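Local structure of MerB2 (Bacillus megaterium, 5C17) at residues V23-R27 against K205-S209; L14-P19 against I61-M67; F10-L14 against F154-W160. The protein is probably an alkylmercury lyase, breaking mercury–carbon bonds of organomercurials, and holds a mercury(II) ion in the bound form. All blocks are in the same frame, centred on the assembly; numbering follows the deposited sequence. Where two conformers were deposited one is given.

The three contacts gather around helix 5-17 and the helices packed on it. Along the chain the order is 10-14, 14-19, 23-27, 61-67, 154-160 and 205-209, so contact 1 crosses the other two and ties the N-terminal helices to the C-terminus. Contacts 2 and 3 share L14 and helix 5-17, and their centres are about 9 Å apart; the centre of contact 1 lies about 12 Å from that of contact 2 and about 15 Å from that of contact 3. F207 touches residues of both. Contact 3 lines the dithiol pocket beside the mercury, while contacts 1 and 2 pack the neighbouring helices together farther from the metal.

Contact 1 (V23-R27 against K205-S209); sequences VPILR and KKFLS
V23 and L208 make the closest backbone approach, their CA atoms 6.0 Å apart, where the start of helix 22-34 meets the end of helix 194-207. V23 lays its two methyls against the carbonyls of F207 and L208: CG1, anti to the backbone N, reaches L208 O at 3.4 Å, and CG2 comes within 3.7 Å of F207 O. A short beta-branched residue fits so near a backbone. R27, one turn on, supplies the polar bond. Its NH1 donates to L208 O over 2.9 Å with a fairly straight N-H...O angle of 162°. The oxygen lies almost in the guanidinium plane, whereas the donor stands above the carbonyl plane, 49° out of it. A bend at chi3 (62°) folds the long chain back toward this oxygen, and R27 CG rests 3.9 Å from L208 CD2. Were R27 replaced by an alanine, L208 O would probably lose its guanidinium donor and L208 CD2 part of its cover. On the buried side L208 CD2 also meets L26 CB at 4.2 Å, and L26 CD1 approaches F207 CE2 at 4.0 Å, the leucine crossing the ring at a slant. S209 folds back on its own helix end, OG donating to K206 O at 2.7 Å in the carbonyl plane, while S209 N donates to the same oxygen. F207 continues inward to Y11, L14 and L15 of helix 5-17. The C-terminal end of helix 194-207 thus packs on the first turns of helix 22-34, valine, leucine and phenylalanine inside, the R27–carbonyl bond at the rim.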
# COMPACT_ATOMS: atom_id res chain seq x y z
N VAL A 23 7.33 -10.40 -10.65
CA VAL A 23 7.67 -10.58 -9.24
C VAL A 23 9.15 -10.27 -8.95
O VAL A 23 9.44 -9.54 -8.01
CB VAL A 23 7.21 -11.95 -8.67
CG1 VAL A 23 7.75 -12.15 -7.25
CG2 VAL A 23 5.70 -12.00 -8.64
N PRO A 24 10.09 -10.79 -9.76
CA PRO A 24 11.49 -10.39 -9.51
C PRO A 24 11.69 -8.87 -9.52
O PRO A 24 12.40 -8.31 -8.67
CB PRO A 24 12.25 -11.08 -10.66
CG PRO A 24 11.43 -12.30 -10.95
CD PRO A 24 9.99 -11.85 -10.78
N ILE A 25 11.05 -8.19 -10.47
CA ILE A 25 11.17 -6.74 -10.59
C ILE A 25 10.49 -6.01 -9.43
O ILE A 25 11.08 -5.12 -8.81
CB ILE A 25 10.69 -6.27 -11.98
CG1 ILE A 25 11.71 -6.70 -13.04
CG2 ILE A 25 10.46 -4.76 -12.02
CD1 ILE A 25 11.22 -6.62 -14.46
N LEU A 26 9.27 -6.42 -9.09
CA LEU A 26 8.55 -5.82 -7.97
C LEU A 26 9.30 -6.02 -6.67
O LEU A 26 9.39 -5.08 -5.87
CB LEU A 26 7.13 -6.37 -7.84
CG LEU A 26 6.12 -5.76 -8.80
CD1 LEU A 26 4.85 -6.60 -8.82
CD2 LEU A 26 5.80 -4.30 -8.45
N ARG A 27 9.83 -7.22 -6.42
CA ARG A 27 10.61 -7.43 -5.19
C ARG A 27 11.78 -6.47 -5.13
O ARG A 27 12.05 -5.83 -4.10
CB ARG A 27 11.15 -8.85 -5.13
CG ARG A 27 10.10 -9.92 -4.87
CD ARG A 27 10.72 -11.33 -4.87
NE ARG A 27 11.71 -11.47 -3.81
CZ ARG A 27 11.43 -11.74 -2.55
NH1 ARG A 27 10.18 -11.97 -2.17
NH2 ARG A 27 12.40 -11.76 -1.67
N LYS A 205 2.65 -10.63 1.20
CA LYS A 205 3.85 -11.46 1.26
C LYS A 205 3.80 -12.63 0.29
O LYS A 205 4.78 -12.93 -0.39
CB LYS A 205 4.06 -12.02 2.65
CG LYS A 205 4.72 -11.12 3.62
CD LYS A 205 4.42 -11.62 5.02
CE LYS A 205 5.53 -11.40 6.02
NZ LYS A 205 5.04 -11.70 7.41
N LYS A 206 2.64 -13.29 0.22
CA LYS A 206 2.45 -14.39 -0.71
C LYS A 206 2.60 -13.89 -2.15
O LYS A 206 3.23 -14.54 -2.97
CB LYS A 206 1.09 -15.04 -0.49
CG LYS A 206 0.77 -16.15 -1.47
CD LYS A 206 1.56 -17.39 -1.18
CE LYS A 206 1.05 -18.56 -2.02
NZ LYS A 206 -0.23 -19.11 -1.46
N PHE A 207 2.01 -12.74 -2.46
CA PHE A 207 2.09 -12.15 -3.80
C PHE A 207 3.54 -11.91 -4.23
O PHE A 207 3.90 -12.13 -5.39
CB PHE A 207 1.31 -10.84 -3.81
CG PHE A 207 1.42 -10.06 -5.08
CD1 PHE A 207 0.81 -10.49 -6.25
CD2 PHE A 207 2.13 -8.87 -5.10
CE1 PHE A 207 0.93 -9.75 -7.43
CE2 PHE A 207 2.24 -8.12 -6.25
CZ PHE A 207 1.64 -8.55 -7.42
N LEU A 208 4.38 -11.46 -3.29
CA LEU A 208 5.78 -11.19 -3.57
C LEU A 208 6.67 -12.44 -3.54
O LEU A 208 7.85 -12.35 -3.83
CB LEU A 208 6.32 -10.16 -2.58
CG LEU A 208 5.89 -8.72 -2.86
CD1 LEU A 208 6.05 -7.88 -1.61
CD2 LEU A 208 6.72 -8.14 -4.00
N SER A 209 6.12 -13.60 -3.18
CA SER A 209 6.91 -14.82 -3.06
C SER A 209 7.24 -15.46 -4.41
O SER A 209 8.18 -16.29 -4.46
CB SER A 209 6.22 -15.84 -2.15
OG SER A 209 5.09 -16.43 -2.76

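Contact 2 (L14-P19 against I61-M67); sequences LLAKLP and ILAQRQM
A water oxygen joins K17 and R65: it accepts from R65 NE at 2.9 Å and donates to K17 O at 3.2 Å, lying at the edge of the guanidinium, in its plane. The other nitrogens of R65 have partners in the neighbouring loop, NH1 on S156 O and NH2 in a salt bridge with E157, which K17 NZ also joins. The shared carboxylate probably eases the nearness of the two like charges. With these bonds fixing its plane, the guanidinium offers one face to L14, whose CD1 sits over it at 3.8 Å from R65 NH1. L18 covers the stem of the arginine, its CD2 lying 3.7 Å from R65 NE. An arginine suits this place because its chain can lie against leucines while its head reaches outward for polar partners. Deeper in, M67 meets both leucines: its CE touches L14 CD2 at 3.9 Å and L18 CD1 at 4.0 Å, each pair tip to tip. The methionine chain turns at chi3 (66°), which sets the terminal methyl against both leucines, as an unbranched, flexible chain can. L14 holds CG anti to its backbone N (chi1 -176°), sending one methyl to R65 and the other to M67. At the far end P19 CG meets I61 CD1 at 3.6 Å, again tip to tip. At Q66 the chain turns with positive phi, M67 N returning to L62 O at 2.9 Å and Q66 N to A63 O. This Schellman motif ends helix 52-64, directing M67 back into the core between that helix, helix 5-17 and F207 of helix 194-207.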
# COMPACT_ATOMS: atom_id res chain seq x y z
N LEU A 14 -4.42 -11.21 -10.30
CA LEU A 14 -3.43 -10.21 -10.70
C LEU A 14 -2.13 -10.87 -11.18
O LEU A 14 -1.57 -10.47 -12.20
CB LEU A 14 -3.16 -9.26 -9.53
CG LEU A 14 -2.21 -8.10 -9.79
CD1 LEU A 14 -2.64 -7.24 -10.95
CD2 LEU A 14 -2.12 -7.28 -8.52
N LEU A 15 -1.62 -11.87 -10.45
CA LEU A 15 -0.41 -12.56 -10.90
C LEU A 15 -0.60 -13.19 -12.28
O LEU A 15 0.32 -13.18 -13.11
CB LEU A 15 -0.01 -13.64 -9.89
CG LEU A 15 0.68 -13.15 -8.63
CD1 LEU A 15 0.75 -14.23 -7.57
CD2 LEU A 15 2.09 -12.65 -8.97
N ALA A 16 -1.79 -13.74 -12.53
CA ALA A 16 -2.08 -14.34 -13.83
C ALA A 16 -2.02 -13.29 -14.95
O ALA A 16 -1.63 -13.61 -16.08
CB ALA A 16 -3.46 -14.99 -13.80
N LYS A 17 -2.41 -12.06 -14.63
CA LYS A 17 -2.46 -10.96 -15.61
C LYS A 17 -1.11 -10.31 -15.88
O LYS A 17 -0.90 -9.72 -16.94
CB LYS A 17 -3.43 -9.87 -15.12
CG LYS A 17 -4.88 -10.25 -15.15
CD LYS A 17 -5.73 -9.24 -14.37
CE LYS A 17 -7.20 -9.44 -14.65
NZ LYS A 17 -7.56 -8.94 -15.99
N LEU A 18 -0.23 -10.34 -14.89
CA LEU A 18 1.04 -9.64 -15.00
C LEU A 18 2.06 -10.43 -15.81
O LEU A 18 2.02 -11.66 -15.84
CB LEU A 18 1.60 -9.37 -13.61
CG LEU A 18 0.83 -8.33 -12.80
CD1 LEU A 18 1.37 -8.27 -11.39
CD2 LEU A 18 0.91 -6.95 -13.46
N PRO A 19 3.01 -9.73 -16.45
CA PRO A 19 4.11 -10.41 -17.14
C PRO A 19 4.92 -11.33 -16.23
O PRO A 19 5.01 -11.08 -15.03
CB PRO A 19 5.01 -9.26 -17.57
CG PRO A 19 4.17 -8.07 -17.57
CD PRO A 19 3.09 -8.27 -16.58
N ILE A 61 4.25 -1.48 -17.71
CA ILE A 61 2.97 -2.06 -17.28
C ILE A 61 2.71 -1.75 -15.81
O ILE A 61 1.59 -1.35 -15.44
CB ILE A 61 2.93 -3.58 -17.53
CG1 ILE A 61 2.73 -3.83 -19.02
CG2 ILE A 61 1.80 -4.24 -16.74
CD1 ILE A 61 3.07 -5.24 -19.46
N LEU A 62 3.72 -1.94 -14.96
CA LEU A 62 3.54 -1.69 -13.53
C LEU A 62 3.20 -0.22 -13.27
O LEU A 62 2.39 0.09 -12.40
CB LEU A 62 4.78 -2.11 -12.74
CG LEU A 62 5.14 -3.58 -12.79
CD1 LEU A 62 6.50 -3.80 -12.13
CD2 LEU A 62 4.07 -4.43 -12.17
N ALA A 63 3.81 0.67 -14.04
CA ALA A 63 3.53 2.09 -13.90
C ALA A 63 2.11 2.45 -14.40
O ALA A 63 1.41 3.25 -13.78
CB ALA A 63 4.59 2.93 -14.59
N GLN A 64 1.70 1.84 -15.51
CA GLN A 64 0.34 2.04 -16.02
C GLN A 64 -0.70 1.61 -14.98
O GLN A 64 -1.71 2.29 -14.78
CB GLN A 64 0.12 1.26 -17.33
CG GLN A 64 0.85 1.84 -18.55
CD GLN A 64 0.76 0.97 -19.81
OE1 GLN A 64 0.74 -0.27 -19.74
NE2 GLN A 64 0.72 1.62 -20.97
N ARG A 65 -0.42 0.50 -14.30
CA ARG A 65 -1.31 -0.03 -13.26
C ARG A 65 -1.15 0.73 -11.94
O ARG A 65 -1.85 0.45 -10.97
CB ARG A 65 -1.03 -1.51 -13.04
CG ARG A 65 -1.46 -2.40 -14.18
CD ARG A 65 -1.14 -3.86 -13.92
NE ARG A 65 -1.77 -4.76 -14.87
CZ ARG A 65 -3.01 -5.22 -14.75
NH1 ARG A 65 -3.75 -4.85 -13.71
NH2 ARG A 65 -3.51 -6.04 -15.66
N GLN A 66 -0.24 1.69 -11.91
CA GLN A 66 0.08 2.47 -10.72
C GLN A 66 0.38 1.56 -9.52
O GLN A 66 0.08 1.89 -8.38
CB GLN A 66 -1.02 3.48 -10.41
CG GLN A 66 -1.26 4.43 -11.55
CD GLN A 66 -2.31 5.49 -11.24
OE1 GLN A 66 -3.12 5.34 -10.34
NE2 GLN A 66 -2.28 6.57 -12.00
N MET A 67 1.01 0.43 -9.83
CA MET A 67 1.58 -0.46 -8.82
C MET A 67 2.97 -0.03 -8.40
O MET A 67 3.47 -0.47 -7.36
CB MET A 67 1.61 -1.89 -9.33
CG MET A 67 0.22 -2.49 -9.42
SD MET A 67 0.17 -4.11 -10.21
CE MET A 67 1.10 -5.05 -9.00
O HOH W 1 -0.96 -6.49 -17.02

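Contact 3 (F10-L14 against F154-W160); sequences FYELL and FDSEAPW. With DTV ((2S,3S)-1,4-dimercaptobutane-2,3-diol), chain D.
The dithiol pocket beside the mercury site takes one wall from F10, of helix 5-17, and others from F154, D155 and W160; C102 and C165 bind the metal. F154 packs on F10 in two ways. Its CB sits over the F10 face in a CH-pi contact, 4.1 Å from the centroid, and its ring turns an edge toward that same ring, the planes at 66° in a T-shaped pair. F10 in turn points its rim at the loop, CE1 lying 3.6 Å from D155 O, near the ring plane. Chi1 of 159°, with CG anti to the backbone N, swings the F10 ring toward the loop, where CZ meets W160 CZ2 at 4.0 Å. The dithiol is flanked by aromatic faces: its C1 lies over F154, 3.7 Å from F154 CG, and its O3 over the indole, 3.4 Å from W160 CZ3. Their flat faces give it broad apolar surfaces. L14 steadies the indole from its edge, CD2 being 3.7 Å from W160 CZ2. Nearer the surface L13 CD2 packs on S156 OG at 3.5 Å. D155 OD1 accepts from E157 N at 3.1 Å, an Asx turn that shapes the loop. The loop leads from strand 148-151 into helix 160-164, and helix 103-113 closes in beside it, I104 touching F154 and E108 touching Y11, whose ring also meets F207 of helix 194-207.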
# COMPACT_ATOMS: atom_id res chain seq x y z
N PHE A 10 -7.93 -12.20 -5.45
CA PHE A 10 -7.50 -10.97 -6.12
C PHE A 10 -6.05 -11.05 -6.54
O PHE A 10 -5.70 -10.75 -7.68
CB PHE A 10 -7.76 -9.76 -5.20
CG PHE A 10 -6.94 -8.52 -5.53
CD1 PHE A 10 -7.34 -7.63 -6.52
CD2 PHE A 10 -5.79 -8.23 -4.81
CE1 PHE A 10 -6.58 -6.49 -6.80
CE2 PHE A 10 -5.03 -7.10 -5.10
CZ PHE A 10 -5.43 -6.24 -6.07
N TYR A 11 -5.17 -11.47 -5.63
CA TYR A 11 -3.77 -11.53 -5.96
C TYR A 11 -3.46 -12.63 -6.96
O TYR A 11 -2.57 -12.47 -7.79
CB TYR A 11 -2.94 -11.74 -4.71
CG TYR A 11 -2.67 -10.50 -3.90
CD1 TYR A 11 -1.89 -9.48 -4.41
CD2 TYR A 11 -3.14 -10.38 -2.62
CE1 TYR A 11 -1.61 -8.35 -3.67
CE2 TYR A 11 -2.86 -9.26 -1.85
CZ TYR A 11 -2.10 -8.25 -2.38
OH TYR A 11 -1.81 -7.15 -1.61
N GLU A 12 -4.16 -13.76 -6.88
CA GLU A 12 -3.93 -14.82 -7.85
C GLU A 12 -4.32 -14.36 -9.26
O GLU A 12 -3.62 -14.66 -10.23
CB GLU A 12 -4.68 -16.09 -7.47
CG GLU A 12 -4.07 -16.79 -6.27
CD GLU A 12 -4.77 -18.08 -5.93
OE1 GLU A 12 -4.28 -18.77 -5.01
OE2 GLU A 12 -5.81 -18.41 -6.57
N LEU A 13 -5.45 -13.65 -9.36
CA LEU A 13 -5.88 -13.12 -10.66
C LEU A 13 -4.88 -12.09 -11.18
O LEU A 13 -4.49 -12.09 -12.35
CB LEU A 13 -7.28 -12.51 -10.55
CG LEU A 13 -7.83 -11.86 -11.82
CD1 LEU A 13 -7.87 -12.82 -13.00
CD2 LEU A 13 -9.22 -11.31 -11.54
N LEU A 14 -4.42 -11.21 -10.30
CA LEU A 14 -3.43 -10.21 -10.70
C LEU A 14 -2.13 -10.87 -11.18
O LEU A 14 -1.57 -10.47 -12.20
CB LEU A 14 -3.16 -9.26 -9.53
CG LEU A 14 -2.21 -8.10 -9.79
CD1 LEU A 14 -2.64 -7.24 -10.95
CD2 LEU A 14 -2.12 -7.28 -8.52
N PHE A 154 -11.93 -4.79 -4.23
CA PHE A 154 -10.71 -4.79 -4.97
C PHE A 154 -11.07 -5.32 -6.39
O PHE A 154 -11.97 -6.07 -6.61
CB PHE A 154 -9.50 -5.53 -4.28
CG PHE A 154 -8.96 -4.87 -3.00
CD1 PHE A 154 -9.50 -3.71 -2.46
CD2 PHE A 154 -7.84 -5.39 -2.39
CE1 PHE A 154 -8.99 -3.14 -1.32
CE2 PHE A 154 -7.32 -4.81 -1.24
CZ PHE A 154 -7.91 -3.69 -0.71
N ASP A 155 -10.26 -4.87 -7.30
CA ASP A 155 -10.49 -4.74 -8.77
C ASP A 155 -9.09 -5.07 -9.38
O ASP A 155 -8.19 -4.36 -9.17
CB ASP A 155 -10.99 -3.27 -9.02
CG ASP A 155 -11.30 -2.90 -10.48
OD1 ASP A 155 -10.64 -3.32 -11.42
OD2 ASP A 155 -12.16 -2.04 -10.67
N SER A 156 -8.95 -6.16 -10.03
CA SER A 156 -7.69 -6.55 -10.69
C SER A 156 -7.26 -5.68 -11.87
O SER A 156 -6.15 -5.79 -12.28
CB SER A 156 -7.78 -7.92 -11.21
OG SER A 156 -8.65 -7.97 -12.26
N GLU A 157 -8.13 -4.80 -12.34
CA GLU A 157 -7.73 -3.91 -13.42
C GLU A 157 -7.62 -2.47 -12.97
O GLU A 157 -7.17 -1.63 -13.73
CB GLU A 157 -8.70 -4.05 -14.59
CG GLU A 157 -8.47 -5.31 -15.39
CD GLU A 157 -7.12 -5.34 -16.09
OE1 GLU A 157 -6.71 -4.34 -16.71
OE2 GLU A 157 -6.45 -6.39 -16.02
N ALA A 158 -8.01 -2.19 -11.73
CA ALA A 158 -7.99 -0.83 -11.23
C ALA A 158 -6.56 -0.44 -10.90
O ALA A 158 -5.83 -1.24 -10.34
CB ALA A 158 -8.85 -0.73 -9.98
N PRO A 159 -6.18 0.79 -11.26
CA PRO A 159 -4.86 1.25 -10.82
C PRO A 159 -4.82 1.43 -9.30
O PRO A 159 -5.86 1.72 -8.68
CB PRO A 159 -4.68 2.58 -11.54
CG PRO A 159 -6.06 3.05 -11.85
CD PRO A 159 -6.88 1.82 -12.05
N TRP A 160 -3.65 1.28 -8.71
CA TRP A 160 -3.51 1.32 -7.25
C TRP A 160 -3.30 2.76 -6.74
O TRP A 160 -4.23 3.37 -6.22
CB TRP A 160 -2.36 0.43 -6.76
CG TRP A 160 -2.48 -1.09 -6.92
CD1 TRP A 160 -3.17 -1.78 -7.88
CD2 TRP A 160 -1.84 -2.08 -6.09
NE1 TRP A 160 -3.03 -3.14 -7.67
CE2 TRP A 160 -2.21 -3.35 -6.59
CE3 TRP A 160 -0.99 -2.01 -4.97
CZ2 TRP A 160 -1.76 -4.54 -6.00
CZ3 TRP A 160 -0.57 -3.20 -4.38
CH2 TRP A 160 -0.95 -4.44 -4.91
S1 DTV D . -7.01 -2.80 -6.25
C1 DTV D . -6.24 -2.87 -4.63
C2 DTV D . -5.04 -1.96 -4.49
O2 DTV D . -5.44 -0.62 -4.57
C3 DTV D . -4.28 -2.14 -3.17
O3 DTV D . -3.75 -3.45 -3.12
C4 DTV D . -5.13 -1.89 -1.94
S4 DTV D . -4.15 -1.51 -0.50